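Local coordinates for protein putative glycosyltransferase (GalT1) (Streptococcus parasanguinis FW213, PDB 5HEA) that probably transfers sugar from a nucleotide-sugar donor, this chain being the C-terminal piece of a longer protein, with a family 2 (GT-A) glycosyltransferase domain, at residues A[8-13]-A[88-93]; A[34-39]-A[80-85]; A[165-170]-A[211-216]. All coordinates share one frame; numbering follows the deposited sequence.

In the fold
Contact 1 pairs the parallel strands 7-13 and 87-90 at the middle of a mixed sheet and runs into the loop carrying the probable DXD motif. Contact 2 lies on one flank, its centre about 9 Å from that of contact 1, where strand 35-41 meets the end of helix 72-82; Ser8 OG reaches Glu36 OE2 at 2.5 Å between them. Contact 3 lies on another flank, centre about 11 Å from contact 1, and joins it where Tyr213 OH meets Asp92 N at 3.1 Å. Contacts 2 and 3 do not touch, with nearest atoms about 9 Å apart. Through the Asp92 loop, contacts 1 and 3 probably border the donor site.

Contact 1. Residues A[8-13]-A[88-93]; sequences SIIVPV and ITFVDS
In Ile10 the CG1 arm lies beside the backbone N and anti to the carbonyl carbon (chi1 -66°), which sends CD1 between two partners on residues 88-93. CD1 meets Ile88 CG2 at 3.6 Å and Phe90 CE1 at 3.7 Å, while the Ile10 and Phe90 side chains run side by side, pointing the same way. On the other face of the sheet Ile9 lies alongside Thr89 and Val91, its CG2 touching Val91 CG2 at 3.7 Å. Ser93 holds OG between its backbone N and carbonyl carbon (chi1 44°), turning the hydroxyl toward the neighbouring strand 7-13, where it donates to Pro12 O at 2.8 Å in the carbonyl plane.

The backbones are zipped in parallel. Thr89 N binds Ser8 O at 2.8 Å and Ile10 N answers to Thr89 O, also at 2.8 Å. Val91 N then reaches Ile10 O at 3.1 Å, tilted 29° from the carbonyl plane as strand 87-90 gives way to loop. Pro12 has no N-H to continue the ladder; instead its carbonyl takes two donors, Ser93 OG and a water 2.8 Å from Pro12 O that also accepts from Ser93 N. Helix 20-28 packs beside Val11 and Val91, and helix 72-82 covers Ile10 and Pro12.

Thr89 OG1 bonds to Lys171 O, on strand 171-174, the other neighbour of strand 87-90 in the sheet. The pairing of the first strand with the one leading into Val-Asp-Ser-Asp is part of the parallel core of the GT-A fold, whose DXD motif, here probably opened by Asp92, binds the metal and nucleotide sugar in relatives.

Contact 2. Residues A[34-39]-A[80-85]; sequences NFEIIL and ITYASG
The Tyr82 ring meets Ile38 at its edge: Ile38 CD1 lies near the ring plane, 3.6 Å from Tyr82 CD2, and the two side chains are set at a slant to each other. The same methyl also reaches Ala83 CB at 3.8 Å, filling the angle where the chain leaves helix 72-82. The second flat group, the carboxylate of Glu36, is carried across by a chain extended beyond CG, although CG itself sits between backbone N and carbonyl carbon (chi1 60°).

Ser84 N donates to Glu36 OE2 at 2.9 Å in a nearly straight bond (169°). The other oxygen is held by water: a single molecule gives one proton to Glu36 OE1 at 2.7 Å and the other to Tyr82 O at 2.9 Å, while accepting from Ser84 OG. Glu36 OE2 has a second partner in Ser8 OG, which also binds Gly85 N. The acid thus ties the helix exit to two neighbouring strands, and Tyr82 OH ends on Gln63.

The arrangement belongs to the beta-alpha-beta crossover of the nucleotide-binding half of GT-A enzymes, where helix 72-82 leads from strand 62-66 to the parallel strand 87-90.

Contact 3. Residues A[165-170]-A[211-216]; sequences FTFSPT and GSYYYS
Phe167 drives its ring edge toward the face of Tyr213 in an offset T-shaped pair, centroids 5.7 Å apart and planes at 81°. Phe167 CE2 and CZ both lie 3.7 Å from Tyr213 CE1. A second edge-to-face pair adjoins it: Tyr215 turns its edge to a face of Phe167, with planes at 70° and Tyr215 CD2 3.5 Å from Phe167 CZ. The opposite face of Phe167 is closed by Pro169 CD, 3.5 Å above the ring centre. Pro169 also serves the neighbouring ring, pressing CB to 3.4 Å from Tyr213 CE2, and Thr170 CG2 crosses near the root of the same tyrosine, 3.9 Å from Tyr213 CG.

Tyr213 (chi1 -174°) and Tyr215 both extend CG away from the backbone N, and although the chain turns a corner at Tyr213 both rings reach Phe167.

Further out, Lys171 NZ bonds to the carbonyls of both Phe167 and Pro169, bridging the turn of the chain there. Tyr213 and Tyr215 are anchored through backbone bonds to Asn122 on strand 116-125, which also contributes Phe121 to the packing around Tyr213.

No hydrogen bond crosses this contact; it is held by ring and methyl packing. The buried Tyr213 hydroxyl bonds instead to Asp95 OD2 and Asp92 N, which ties this aromatic cluster directly to the acidic loop of the probable donor site, consistent with a part in its placement.

Contact 1. Residues A[8-13]-A[88-93]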
loop_
_atom_site.group_PDB
_atom_site.type_symbol
_atom_site.label_atom_id
_atom_site.label_comp_id
_atom_site.label_asym_id
_atom_site.label_seq_id
_atom_site.Cartn_x
_atom_site.Cartn_y
_atom_site.Cartn_z
ATOM N N SER A 8 -6.040 -38.366 12.966
ATOM C CA SER A 8 -5.312 -37.096 12.986
ATOM C C SER A 8 -6.144 -35.981 13.624
ATOM O O SER A 8 -7.228 -35.652 13.138
ATOM C CB SER A 8 -4.895 -36.682 11.573
ATOM O OG SER A 8 -3.986 -37.606 11.002
ATOM N N ILE A 9 -5.621 -35.397 14.700
ATOM C CA ILE A 9 -6.278 -34.294 15.407
ATOM C C ILE A 9 -5.595 -32.986 15.064
ATOM O O ILE A 9 -4.429 -32.778 15.415
ATOM C CB ILE A 9 -6.176 -34.460 16.928
ATOM C CG1 ILE A 9 -6.612 -35.875 17.340
ATOM C CG2 ILE A 9 -6.998 -33.371 17.631
ATOM C CD1 ILE A 9 -6.231 -36.227 18.780
ATOM N N ILE A 10 -6.324 -32.112 14.379
ATOM C CA ILE A 10 -5.786 -30.848 13.898
ATOM C C ILE A 10 -6.115 -29.727 14.871
ATOM O O ILE A 10 -7.280 -29.451 15.160
ATOM C CB ILE A 10 -6.312 -30.533 12.477
ATOM C CG1 ILE A 10 -5.768 -31.577 11.492
ATOM C CG2 ILE A 10 -5.929 -29.103 12.055
ATOM C CD1 ILE A 10 -6.497 -31.620 10.160
ATOM N N VAL A 11 -5.072 -29.093 15.392
ATOM C CA VAL A 11 -5.236 -28.101 16.442
ATOM C C VAL A 11 -4.524 -26.807 16.048
ATOM O O VAL A 11 -3.311 -26.676 16.207
ATOM C CB VAL A 11 -4.696 -28.633 17.792
ATOM C CG1 VAL A 11 -4.841 -27.577 18.902
ATOM C CG2 VAL A 11 -5.415 -29.925 18.180
ATOM N N PRO A 12 -5.278 -25.848 15.501
ATOM C CA PRO A 12 -4.696 -24.546 15.179
ATOM C C PRO A 12 -4.381 -23.790 16.463
ATOM O O PRO A 12 -5.156 -23.826 17.421
ATOM C CB PRO A 12 -5.823 -23.836 14.412
ATOM C CG PRO A 12 -6.727 -24.944 13.958
ATOM C CD PRO A 12 -6.670 -25.957 15.044
ATOM N N VAL A 13 -3.241 -23.115 16.478
ATOM C CA VAL A 13 -2.779 -22.424 17.674
ATOM C C VAL A 13 -2.410 -21.001 17.313
ATOM O O VAL A 13 -1.473 -20.773 16.543
ATOM C CB VAL A 13 -1.547 -23.127 18.297
ATOM C CG1 VAL A 13 -0.976 -22.297 19.448
ATOM C CG2 VAL A 13 -1.916 -24.515 18.783
ATOM N N ILE A 88 -9.838 -37.744 10.333
ATOM C CA ILE A 88 -9.414 -36.390 10.691
ATOM C C ILE A 88 -10.436 -35.760 11.627
ATOM O O ILE A 88 -11.644 -35.867 11.416
ATOM C CB ILE A 88 -9.241 -35.497 9.431
ATOM C CG1 ILE A 88 -7.980 -35.909 8.657
ATOM C CG2 ILE A 88 -9.245 -33.990 9.821
ATOM C CD1 ILE A 88 -7.720 -35.086 7.415
ATOM N N THR A 89 -9.954 -35.104 12.672
ATOM C CA THR A 89 -10.861 -34.405 13.557
ATOM C C THR A 89 -10.215 -33.081 13.962
ATOM O O THR A 89 -8.995 -32.932 13.861
ATOM C CB THR A 89 -11.198 -35.285 14.773
ATOM O OG1 THR A 89 -12.366 -34.781 15.435
ATOM C CG2 THR A 89 -10.011 -35.343 15.736
ATOM N N PHE A 90 -11.030 -32.111 14.375
ATOM C CA PHE A 90 -10.525 -30.776 14.711
ATOM C C PHE A 90 -10.789 -30.498 16.186
ATOM O O PHE A 90 -11.845 -30.850 16.692
ATOM C CB PHE A 90 -11.219 -29.698 13.858
ATOM C CG PHE A 90 -10.954 -29.831 12.380
ATOM C CD1 PHE A 90 -9.792 -29.315 11.823
ATOM C CD2 PHE A 90 -11.858 -30.488 11.553
ATOM C CE1 PHE A 90 -9.534 -29.453 10.461
ATOM C CE2 PHE A 90 -11.609 -30.627 10.190
ATOM C CZ PHE A 90 -10.442 -30.118 9.649
ATOM N N VAL A 91 -9.829 -29.889 16.876
ATOM C CA VAL A 91 -10.041 -29.440 18.253
ATOM C C VAL A 91 -9.508 -28.010 18.348
ATOM O O VAL A 91 -8.383 -27.739 17.929
ATOM C CB VAL A 91 -9.296 -30.331 19.281
ATOM C CG1 VAL A 91 -9.368 -29.716 20.684
ATOM C CG2 VAL A 91 -9.877 -31.729 19.306
ATOM N N ASP A 92 -10.312 -27.086 18.858
ATOM C CA ASP A 92 -9.844 -25.717 19.062
ATOM C C ASP A 92 -9.024 -25.633 20.343
ATOM O O ASP A 92 -9.360 -26.253 21.338
ATOM C CB ASP A 92 -11.005 -24.730 19.106
ATOM C CG ASP A 92 -11.606 -24.495 17.732
ATOM O OD1 ASP A 92 -10.929 -24.805 16.711
ATOM O OD2 ASP A 92 -12.751 -24.000 17.670
ATOM N N SER A 93 -7.949 -24.854 20.308
ATOM C CA SER A 93 -6.986 -24.882 21.406
ATOM C C SER A 93 -7.475 -24.121 22.649
ATOM O O SER A 93 -6.840 -24.188 23.701
ATOM C CB SER A 93 -5.616 -24.398 20.915
ATOM O OG SER A 93 -5.744 -23.253 20.097
HETATM O O HOH W 1 -7.916 -23.457 17.716
#

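Contact 2. Residues A[34-39]-A[80-85]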
loop_
_atom_site.group_PDB
_atom_site.type_symbol
_atom_site.label_atom_id
_atom_site.label_comp_id
_atom_site.label_asym_id
_atom_site.label_seq_id
_atom_site.Cartn_x
_atom_site.Cartn_y
_atom_site.Cartn_z
ATOM N N ASN A 34 -4.259 -44.337 19.553
ATOM C CA ASN A 34 -3.601 -44.221 18.258
ATOM C C ASN A 34 -3.959 -42.940 17.498
ATOM O O ASN A 34 -4.707 -42.963 16.521
ATOM C CB ASN A 34 -3.867 -45.456 17.392
ATOM C CG ASN A 34 -2.952 -45.515 16.186
ATOM O OD1 ASN A 34 -1.977 -44.766 16.104
ATOM N ND2 ASN A 34 -3.260 -46.396 15.242
ATOM N N PHE A 35 -3.420 -41.821 17.963
ATOM C CA PHE A 35 -3.660 -40.554 17.297
ATOM C C PHE A 35 -2.359 -39.806 17.061
ATOM O O PHE A 35 -1.327 -40.127 17.650
ATOM C CB PHE A 35 -4.622 -39.673 18.106
ATOM C CG PHE A 35 -4.163 -39.403 19.517
ATOM C CD1 PHE A 35 -3.178 -38.462 19.779
ATOM C CD2 PHE A 35 -4.713 -40.094 20.576
ATOM C CE1 PHE A 35 -2.751 -38.222 21.071
ATOM C CE2 PHE A 35 -4.301 -39.860 21.872
ATOM C CZ PHE A 35 -3.321 -38.920 22.124
ATOM N N GLU A 36 -2.424 -38.816 16.178
ATOM C CA GLU A 36 -1.416 -37.780 16.111
ATOM C C GLU A 36 -2.108 -36.441 16.360
ATOM O O GLU A 36 -3.241 -36.209 15.915
ATOM C CB GLU A 36 -0.703 -37.787 14.759
ATOM C CG GLU A 36 -1.609 -37.560 13.560
ATOM C CD GLU A 36 -0.842 -37.502 12.242
ATOM O OE1 GLU A 36 0.408 -37.467 12.260
ATOM O OE2 GLU A 36 -1.491 -37.495 11.181
ATOM N N ILE A 37 -1.431 -35.577 17.102
ATOM C CA ILE A 37 -1.880 -34.211 17.286
ATOM C C ILE A 37 -1.014 -33.326 16.419
ATOM O O ILE A 37 0.204 -33.270 16.594
ATOM C CB ILE A 37 -1.756 -33.767 18.741
ATOM C CG1 ILE A 37 -2.641 -34.660 19.616
ATOM C CG2 ILE A 37 -2.140 -32.291 18.861
ATOM C CD1 ILE A 37 -2.419 -34.530 21.106
ATOM N N ILE A 38 -1.648 -32.661 15.461
ATOM C CA ILE A 38 -0.966 -31.712 14.608
ATOM C C ILE A 38 -1.253 -30.316 15.119
ATOM O O ILE A 38 -2.359 -29.791 14.964
ATOM C CB ILE A 38 -1.394 -31.868 13.155
ATOM C CG1 ILE A 38 -1.262 -33.338 12.756
ATOM C CG2 ILE A 38 -0.542 -30.981 12.248
ATOM C CD1 ILE A 38 -1.796 -33.631 11.401
ATOM N N LEU A 39 -0.257 -29.754 15.795
ATOM C CA LEU A 39 -0.331 -28.414 16.340
ATOM C C LEU A 39 0.157 -27.439 15.288
ATOM O O LEU A 39 1.331 -27.449 14.945
ATOM C CB LEU A 39 0.572 -28.306 17.579
ATOM C CG LEU A 39 0.067 -28.897 18.890
ATOM C CD1 LEU A 39 1.105 -28.717 20.015
ATOM C CD2 LEU A 39 -1.253 -28.243 19.255
ATOM N N ILE A 80 -4.639 -30.411 7.482
ATOM C CA ILE A 80 -5.204 -31.416 6.565
ATOM C C ILE A 80 -4.128 -32.005 5.645
ATOM O O ILE A 80 -4.114 -33.210 5.355
ATOM C CB ILE A 80 -6.332 -30.809 5.713
ATOM C CG1 ILE A 80 -7.485 -30.352 6.616
ATOM C CG2 ILE A 80 -6.840 -31.820 4.663
ATOM C CD1 ILE A 80 -8.564 -29.553 5.888
ATOM N N THR A 81 -3.223 -31.139 5.205
ATOM C CA THR A 81 -2.139 -31.515 4.302
ATOM C C THR A 81 -1.118 -32.405 4.995
ATOM O O THR A 81 -0.645 -33.386 4.415
ATOM C CB THR A 81 -1.431 -30.249 3.759
ATOM O OG1 THR A 81 -2.366 -29.490 2.986
ATOM C CG2 THR A 81 -0.254 -30.613 2.889
ATOM N N TYR A 82 -0.790 -32.073 6.240
ATOM C CA TYR A 82 0.196 -32.836 7.006
ATOM C C TYR A 82 -0.376 -34.154 7.583
ATOM O O TYR A 82 0.365 -35.095 7.876
ATOM C CB TYR A 82 0.803 -31.943 8.100
ATOM C CG TYR A 82 1.856 -32.597 8.971
ATOM C CD1 TYR A 82 3.214 -32.422 8.715
ATOM C CD2 TYR A 82 1.492 -33.382 10.067
ATOM C CE1 TYR A 82 4.177 -33.025 9.521
ATOM C CE2 TYR A 82 2.445 -33.989 10.870
ATOM C CZ TYR A 82 3.783 -33.806 10.598
ATOM O OH TYR A 82 4.717 -34.410 11.410
ATOM N N ALA A 83 -1.694 -34.225 7.720
ATOM C CA ALA A 83 -2.345 -35.371 8.355
ATOM C C ALA A 83 -2.121 -36.683 7.609
ATOM O O ALA A 83 -2.321 -36.760 6.405
ATOM C CB ALA A 83 -3.838 -35.106 8.493
ATOM N N SER A 84 -1.728 -37.730 8.324
ATOM C CA SER A 84 -1.605 -39.029 7.670
ATOM C C SER A 84 -2.573 -40.072 8.230
ATOM O O SER A 84 -2.461 -41.255 7.916
ATOM C CB SER A 84 -0.158 -39.533 7.717
ATOM O OG SER A 84 0.396 -39.363 9.005
ATOM N N GLY A 85 -3.532 -39.633 9.042
ATOM C CA GLY A 85 -4.498 -40.545 9.622
ATOM C C GLY A 85 -5.556 -41.027 8.644
ATOM O O GLY A 85 -5.753 -40.437 7.580
HETATM O O HOH W 2 1.461 -36.966 9.819
#

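Contact 3. Residues A[165-170]-A[211-216]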
loop_
_atom_site.group_PDB
_atom_site.type_symbol
_atom_site.label_atom_id
_atom_site.label_comp_id
_atom_site.label_asym_id
_atom_site.label_seq_id
_atom_site.Cartn_x
_atom_site.Cartn_y
_atom_site.Cartn_z
ATOM N N PHE A 165 -23.286 -26.990 11.450
ATOM C CA PHE A 165 -22.693 -26.412 10.240
ATOM C C PHE A 165 -21.523 -25.469 10.481
ATOM O O PHE A 165 -20.584 -25.421 9.685
ATOM C CB PHE A 165 -23.760 -25.705 9.398
ATOM C CG PHE A 165 -24.815 -26.629 8.863
ATOM C CD1 PHE A 165 -24.539 -27.472 7.802
ATOM C CD2 PHE A 165 -26.078 -26.663 9.427
ATOM C CE1 PHE A 165 -25.504 -28.330 7.310
ATOM C CE2 PHE A 165 -27.045 -27.513 8.936
ATOM C CZ PHE A 165 -26.758 -28.349 7.877
ATOM N N THR A 166 -21.570 -24.710 11.567
ATOM C CA THR A 166 -20.586 -23.649 11.731
ATOM C C THR A 166 -19.507 -23.962 12.772
ATOM O O THR A 166 -18.686 -23.097 13.088
ATOM C CB THR A 166 -21.269 -22.310 12.053
ATOM O OG1 THR A 166 -21.832 -22.361 13.365
ATOM C CG2 THR A 166 -22.381 -22.037 11.053
ATOM N N PHE A 167 -19.509 -25.186 13.303
ATOM C CA PHE A 167 -18.496 -25.593 14.282
ATOM C C PHE A 167 -17.719 -26.810 13.779
ATOM O O PHE A 167 -18.279 -27.891 13.580
ATOM C CB PHE A 167 -19.136 -25.887 15.647
ATOM C CG PHE A 167 -18.164 -25.819 16.797
ATOM C CD1 PHE A 167 -17.317 -24.729 16.937
ATOM C CD2 PHE A 167 -18.101 -26.842 17.738
ATOM C CE1 PHE A 167 -16.412 -24.658 18.000
ATOM C CE2 PHE A 167 -17.203 -26.790 18.794
ATOM C CZ PHE A 167 -16.352 -25.688 18.927
ATOM N N SER A 168 -16.428 -26.637 13.557
ATOM C CA SER A 168 -15.624 -27.743 13.036
ATOM C C SER A 168 -15.278 -28.897 14.010
ATOM O O SER A 168 -15.158 -30.042 13.565
ATOM C CB SER A 168 -14.363 -27.224 12.333
ATOM O OG SER A 168 -13.577 -26.444 13.206
ATOM N N PRO A 169 -15.080 -28.610 15.319
ATOM C CA PRO A 169 -14.847 -29.750 16.218
ATOM C C PRO A 169 -16.086 -30.598 16.451
ATOM O O PRO A 169 -17.153 -30.315 15.891
ATOM C CB PRO A 169 -14.417 -29.081 17.536
ATOM C CG PRO A 169 -13.834 -27.737 17.086
ATOM C CD PRO A 169 -14.769 -27.325 15.976
ATOM N N THR A 170 -15.923 -31.623 17.289
ATOM C CA THR A 170 -16.975 -32.593 17.680
ATOM C C THR A 170 -17.267 -33.633 16.608
ATOM O O THR A 170 -18.201 -34.414 16.738
ATOM C CB THR A 170 -18.323 -31.945 18.197
ATOM O OG1 THR A 170 -19.212 -31.676 17.108
ATOM C CG2 THR A 170 -18.076 -30.664 19.019
ATOM N N GLY A 211 -22.396 -34.407 25.416
ATOM C CA GLY A 211 -21.562 -33.215 25.428
ATOM C C GLY A 211 -20.170 -33.549 25.936
ATOM O O GLY A 211 -19.807 -33.169 27.042
ATOM N N SER A 212 -19.392 -34.269 25.132
ATOM C CA SER A 212 -18.078 -34.746 25.553
ATOM C C SER A 212 -16.979 -33.756 25.191
ATOM O O SER A 212 -15.831 -33.880 25.632
ATOM C CB SER A 212 -17.788 -36.094 24.910
ATOM O OG SER A 212 -18.739 -37.049 25.347
ATOM N N TYR A 213 -17.349 -32.783 24.373
ATOM C CA TYR A 213 -16.461 -31.675 24.023
ATOM C C TYR A 213 -16.915 -30.463 24.831
ATOM O O TYR A 213 -18.121 -30.216 24.950
ATOM C CB TYR A 213 -16.583 -31.394 22.526
ATOM C CG TYR A 213 -15.620 -30.347 21.968
ATOM C CD1 TYR A 213 -15.899 -28.987 22.080
ATOM C CD2 TYR A 213 -14.462 -30.729 21.297
ATOM C CE1 TYR A 213 -15.031 -28.014 21.546
ATOM C CE2 TYR A 213 -13.577 -29.774 20.773
ATOM C CZ TYR A 213 -13.872 -28.420 20.900
ATOM O OH TYR A 213 -13.016 -27.465 20.373
ATOM N N TYR A 214 -15.960 -29.719 25.391
ATOM C CA TYR A 214 -16.271 -28.517 26.165
ATOM C C TYR A 214 -15.826 -27.234 25.460
ATOM O O TYR A 214 -14.641 -27.024 25.192
ATOM C CB TYR A 214 -15.701 -28.615 27.587
ATOM C CG TYR A 214 -16.395 -29.697 28.399
ATOM C CD1 TYR A 214 -17.649 -29.471 28.959
ATOM C CD2 TYR A 214 -15.811 -30.947 28.577
ATOM C CE1 TYR A 214 -18.301 -30.460 29.683
ATOM C CE2 TYR A 214 -16.454 -31.944 29.293
ATOM C CZ TYR A 214 -17.699 -31.690 29.840
ATOM O OH TYR A 214 -18.349 -32.664 30.564
ATOM N N TYR A 215 -16.811 -26.397 25.154
ATOM C CA TYR A 215 -16.616 -25.143 24.447
ATOM C C TYR A 215 -16.367 -24.057 25.493
ATOM O O TYR A 215 -17.236 -23.765 26.316
ATOM C CB TYR A 215 -17.875 -24.817 23.625
ATOM C CG TYR A 215 -17.807 -23.532 22.835
ATOM C CD1 TYR A 215 -18.245 -22.333 23.380
ATOM C CD2 TYR A 215 -17.301 -23.518 21.542
ATOM C CE1 TYR A 215 -18.182 -21.153 22.658
ATOM C CE2 TYR A 215 -17.228 -22.343 20.813
ATOM C CZ TYR A 215 -17.672 -21.168 21.376
ATOM O OH TYR A 215 -17.604 -20.002 20.652
ATOM N N SER A 216 -15.169 -23.481 25.471
ATOM C CA SER A 216 -14.816 -22.408 26.386
ATOM C C SER A 216 -15.509 -21.114 25.985
ATOM O O SER A 216 -15.335 -20.623 24.872
ATOM C CB SER A 216 -13.307 -22.200 26.379
ATOM O OG SER A 216 -12.969 -20.970 26.980
#